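Local coordinates for protein pectate lyase (Bacillus, PDB 3VMV) that probably cleaves polygalacturonate, the backbone of pectin, as a secreted pectate lyase of polysaccharide lyase family 1, at residues F139-P144 with D150-L155. Residues are numbered along the deposited sequence; the frame is centred on the assembly and turned at random.
Sequences FYSEFP and DYYDGL
The hydroxyl OG of S141 lies 3.4 Å from CD2 of Y152, a van der Waals approach to ring carbon; the two segments share no hydrogen bond and meet through such contacts, some from polar atoms to carbon. The same serine makes a CH-pi contact: its CB stands 3.8 Å from the centroid of the Y152 ring, 23° off the normal, hence over the face but shifted toward the rim. On the opposite face CD2 of Y151 rests 3.6 Å above the plane, over the ring centre, so the Y152 ring is sandwiched. Chi1 of -56° carries that ring toward S141, and chi2 turns the face opposite Y151 to its CB. Were Y152 replaced by alanine, S141 CB is likely to lose its aromatic cover and a gap to open beside Y151. Further along, both L155 methyls lie against F139 CB, CD1 at 3.9 Å and CD2 at 4.0 Å; CD1 also approaches F139 O at 3.7 Å, and CD2 Y140 N at 3.8 Å. The touching parts, 139-142 and 152-155, run roughly antiparallel (151°). E142 turns its carboxylate to H114, and D150 and D153 both salt-bridge K177. The loop projects from the parallel beta-helix between strands 138-140 and 156-158, with S141 and L155 packing on strand 165-175.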
ATOM      1  N   PHE A 139       8.134  -4.549   2.114  1.00  8.97           N
ATOM      2  CA  PHE A 139       8.117  -3.413   3.031  1.00  9.82           C
ATOM      3  C   PHE A 139       8.236  -3.939   4.427  1.00 11.12           C
ATOM      4  O   PHE A 139       7.499  -4.872   4.794  1.00 10.56           O
ATOM      5  CB  PHE A 139       6.801  -2.643   2.921  1.00  9.16           C
ATOM      6  CG  PHE A 139       6.426  -2.255   1.499  1.00  9.59           C
ATOM      7  CD1 PHE A 139       7.182  -1.325   0.799  1.00  9.34           C
ATOM      8  CD2 PHE A 139       5.297  -2.793   0.899  1.00 10.21           C
ATOM      9  CE1 PHE A 139       6.863  -0.950  -0.511  1.00 11.06           C
ATOM     10  CE2 PHE A 139       4.942  -2.411  -0.406  1.00 10.19           C
ATOM     11  CZ  PHE A 139       5.717  -1.496  -1.118  1.00  9.25           C
ATOM     12  N   TYR A 140       9.096  -3.350   5.259  1.00 10.03           N
ATOM     13  CA  TYR A 140       9.244  -3.894   6.609  1.00  9.57           C
ATOM     14  C   TYR A 140       9.956  -2.892   7.512  1.00 10.23           C
ATOM     15  O   TYR A 140      10.577  -1.950   7.007  1.00 11.07           O
ATOM     16  CB  TYR A 140       9.979  -5.246   6.586  1.00 11.10           C
ATOM     17  CG  TYR A 140      11.302  -5.294   5.868  1.00 11.42           C
ATOM     18  CD1 TYR A 140      12.510  -5.145   6.568  1.00 12.01           C
ATOM     19  CD2 TYR A 140      11.353  -5.521   4.496  1.00 14.30           C
ATOM     20  CE1 TYR A 140      13.716  -5.252   5.926  1.00 13.97           C
ATOM     21  CE2 TYR A 140      12.584  -5.608   3.831  1.00 15.48           C
ATOM     22  CZ  TYR A 140      13.748  -5.477   4.567  1.00 12.91           C
ATOM     23  OH  TYR A 140      15.002  -5.525   3.973  1.00 20.38           O
ATOM     24  N   SER A 141       9.879  -3.107   8.819  1.00  9.89           N
ATOM     25  CA  SER A 141      10.749  -2.366   9.750  1.00 10.61           C
ATOM     26  C   SER A 141      11.082  -3.316  10.892  1.00 13.41           C
ATOM     27  O   SER A 141      11.797  -4.293  10.639  1.00 14.34           O
ATOM     28  CB  SER A 141      10.164  -1.007  10.191  1.00 10.63           C
ATOM     29  OG  SER A 141       9.016  -1.124  11.000  1.00 11.35           O
ATOM     30  N   GLU A 142      10.577  -3.082  12.112  1.00 11.85           N
ATOM     31  CA  GLU A 142      10.712  -4.077  13.166  1.00 11.05           C
ATOM     32  C   GLU A 142       9.402  -4.151  13.936  1.00 14.15           C
ATOM     33  O   GLU A 142       8.734  -3.119  14.136  1.00 14.21           O
ATOM     34  CB  GLU A 142      11.825  -3.686  14.155  1.00 13.46           C
ATOM     35  CG  GLU A 142      13.206  -3.483  13.585  1.00 14.93           C
ATOM     36  CD  GLU A 142      13.869  -4.757  13.075  1.00 18.48           C
ATOM     37  OE1 GLU A 142      13.470  -5.876  13.477  1.00 21.66           O
ATOM     38  OE2 GLU A 142      14.845  -4.645  12.283  1.00 19.12           O
ATOM     39  N   PHE A 143       9.054  -5.347  14.406  1.00 13.07           N
ATOM     40  CA  PHE A 143       7.937  -5.513  15.334  1.00 12.55           C
ATOM     41  C   PHE A 143       8.264  -6.716  16.225  1.00 14.97           C
ATOM     42  O   PHE A 143       8.434  -7.824  15.713  1.00 15.61           O
ATOM     43  CB  PHE A 143       6.627  -5.761  14.613  1.00 10.87           C
ATOM     44  CG  PHE A 143       5.498  -6.050  15.543  1.00 13.30           C
ATOM     45  CD1 PHE A 143       4.996  -5.064  16.394  1.00 12.68           C
ATOM     46  CD2 PHE A 143       4.976  -7.325  15.612  1.00 17.14           C
ATOM     47  CE1 PHE A 143       4.021  -5.321  17.295  1.00 13.68           C
ATOM     48  CE2 PHE A 143       3.938  -7.600  16.514  1.00 21.35           C
ATOM     49  CZ  PHE A 143       3.481  -6.602  17.364  1.00 16.16           C
ATOM     50  N   PRO A 144       8.288  -6.525  17.552  1.00 13.72           N
ATOM     51  CA  PRO A 144       7.957  -5.279  18.254  1.00 14.83           C
ATOM     52  C   PRO A 144       9.115  -4.286  18.273  1.00 16.61           C
ATOM     53  O   PRO A 144       8.931  -3.122  18.691  1.00 15.86           O
ATOM     54  CB  PRO A 144       7.665  -5.761  19.701  1.00 16.02           C
ATOM     55  CG  PRO A 144       8.467  -6.962  19.836  1.00 18.50           C
ATOM     56  CD  PRO A 144       8.337  -7.666  18.488  1.00 17.85           C
ATOM     57  N   ASP A 150       5.576   4.160  17.155  1.00 14.50           N
ATOM     58  CA  ASP A 150       5.635   5.350  16.317  1.00 14.71           C
ATOM     59  C   ASP A 150       7.058   5.669  15.853  1.00 14.17           C
ATOM     60  O   ASP A 150       7.286   6.676  15.168  1.00 15.91           O
ATOM     61  CB  ASP A 150       5.100   6.576  17.071  1.00 13.88           C
ATOM     62  CG  ASP A 150       3.644   6.465  17.407  1.00 20.95           C
ATOM     63  OD1 ASP A 150       2.887   5.933  16.587  1.00 18.32           O
ATOM     64  OD2 ASP A 150       3.253   6.928  18.498  1.00 22.92           O
ATOM     65  N   TYR A 151       8.033   4.824  16.223  1.00 12.12           N
ATOM     66  CA  TYR A 151       9.431   5.107  15.833  1.00 14.22           C
ATOM     67  C   TYR A 151       9.525   5.152  14.320  1.00 13.13           C
ATOM     68  O   TYR A 151      10.128   6.078  13.749  1.00 14.58           O
ATOM     69  CB  TYR A 151      10.384   4.064  16.419  1.00 13.91           C
ATOM     70  CG  TYR A 151      11.850   4.350  16.180  1.00 14.43           C
ATOM     71  CD1 TYR A 151      12.559   5.152  17.048  1.00 17.16           C
ATOM     72  CD2 TYR A 151      12.511   3.823  15.072  1.00 16.77           C
ATOM     73  CE1 TYR A 151      13.904   5.414  16.839  1.00 18.65           C
ATOM     74  CE2 TYR A 151      13.837   4.073  14.851  1.00 16.54           C
ATOM     75  CZ  TYR A 151      14.534   4.865  15.745  1.00 18.63           C
ATOM     76  OH  TYR A 151      15.868   5.107  15.521  1.00 21.28           O
ATOM     77  N   TYR A 152       8.965   4.115  13.684  1.00 12.66           N
ATOM     78  CA  TYR A 152       8.663   4.139  12.258  1.00 11.70           C
ATOM     79  C   TYR A 152       7.209   4.511  12.110  1.00 12.17           C
ATOM     80  O   TYR A 152       6.399   4.269  13.048  1.00 13.13           O
ATOM     81  CB  TYR A 152       8.931   2.756  11.640  1.00 11.11           C
ATOM     82  CG  TYR A 152      10.354   2.278  11.896  1.00  9.35           C
ATOM     83  CD1 TYR A 152      11.440   2.871  11.250  1.00 13.10           C
ATOM     84  CD2 TYR A 152      10.590   1.230  12.793  1.00 12.24           C
ATOM     85  CE1 TYR A 152      12.746   2.440  11.510  1.00 13.51           C
ATOM     86  CE2 TYR A 152      11.886   0.790  13.055  1.00 14.12           C
ATOM     87  CZ  TYR A 152      12.942   1.385  12.407  1.00 14.32           C
ATOM     88  OH  TYR A 152      14.234   0.950  12.699  1.00 19.00           O
ATOM     89  N   ASP A 153       6.843   5.060  10.945  1.00 11.91           N
ATOM     90  CA  ASP A 153       5.430   5.396  10.710  1.00 11.50           C
ATOM     91  C   ASP A 153       4.766   4.311   9.862  1.00 12.38           C
ATOM     92  O   ASP A 153       4.565   3.208  10.361  1.00 12.40           O
ATOM     93  CB  ASP A 153       5.290   6.813  10.121  1.00 13.89           C
ATOM     94  CG  ASP A 153       3.880   7.402  10.279  1.00 15.88           C
ATOM     95  OD1 ASP A 153       2.979   6.735  10.816  1.00 14.60           O
ATOM     96  OD2 ASP A 153       3.687   8.580   9.864  1.00 17.04           O
ATOM     97  N   GLY A 154       4.358   4.604   8.638  1.00 10.84           N
ATOM     98  CA  GLY A 154       3.629   3.580   7.876  1.00 12.12           C
ATOM     99  C   GLY A 154       4.446   2.760   6.909  1.00 10.99           C
ATOM    100  O   GLY A 154       5.592   3.064   6.631  1.00 11.33           O
ATOM    101  N   LEU A 155       3.841   1.714   6.358  1.00 11.73           N
ATOM    102  CA  LEU A 155       4.465   1.063   5.244  1.00  9.40           C
ATOM    103  C   LEU A 155       3.903   1.593   3.951  1.00  9.70           C
ATOM    104  O   LEU A 155       4.648   2.180   3.174  1.00 11.09           O
ATOM    105  CB  LEU A 155       4.357  -0.469   5.332  1.00  8.79           C
ATOM    106  CG  LEU A 155       5.232  -1.043   6.468  1.00  9.18           C
ATOM    107  CD1 LEU A 155       5.123  -2.557   6.462  1.00 10.36           C
ATOM    108  CD2 LEU A 155       6.709  -0.608   6.355  1.00 10.07           C
TER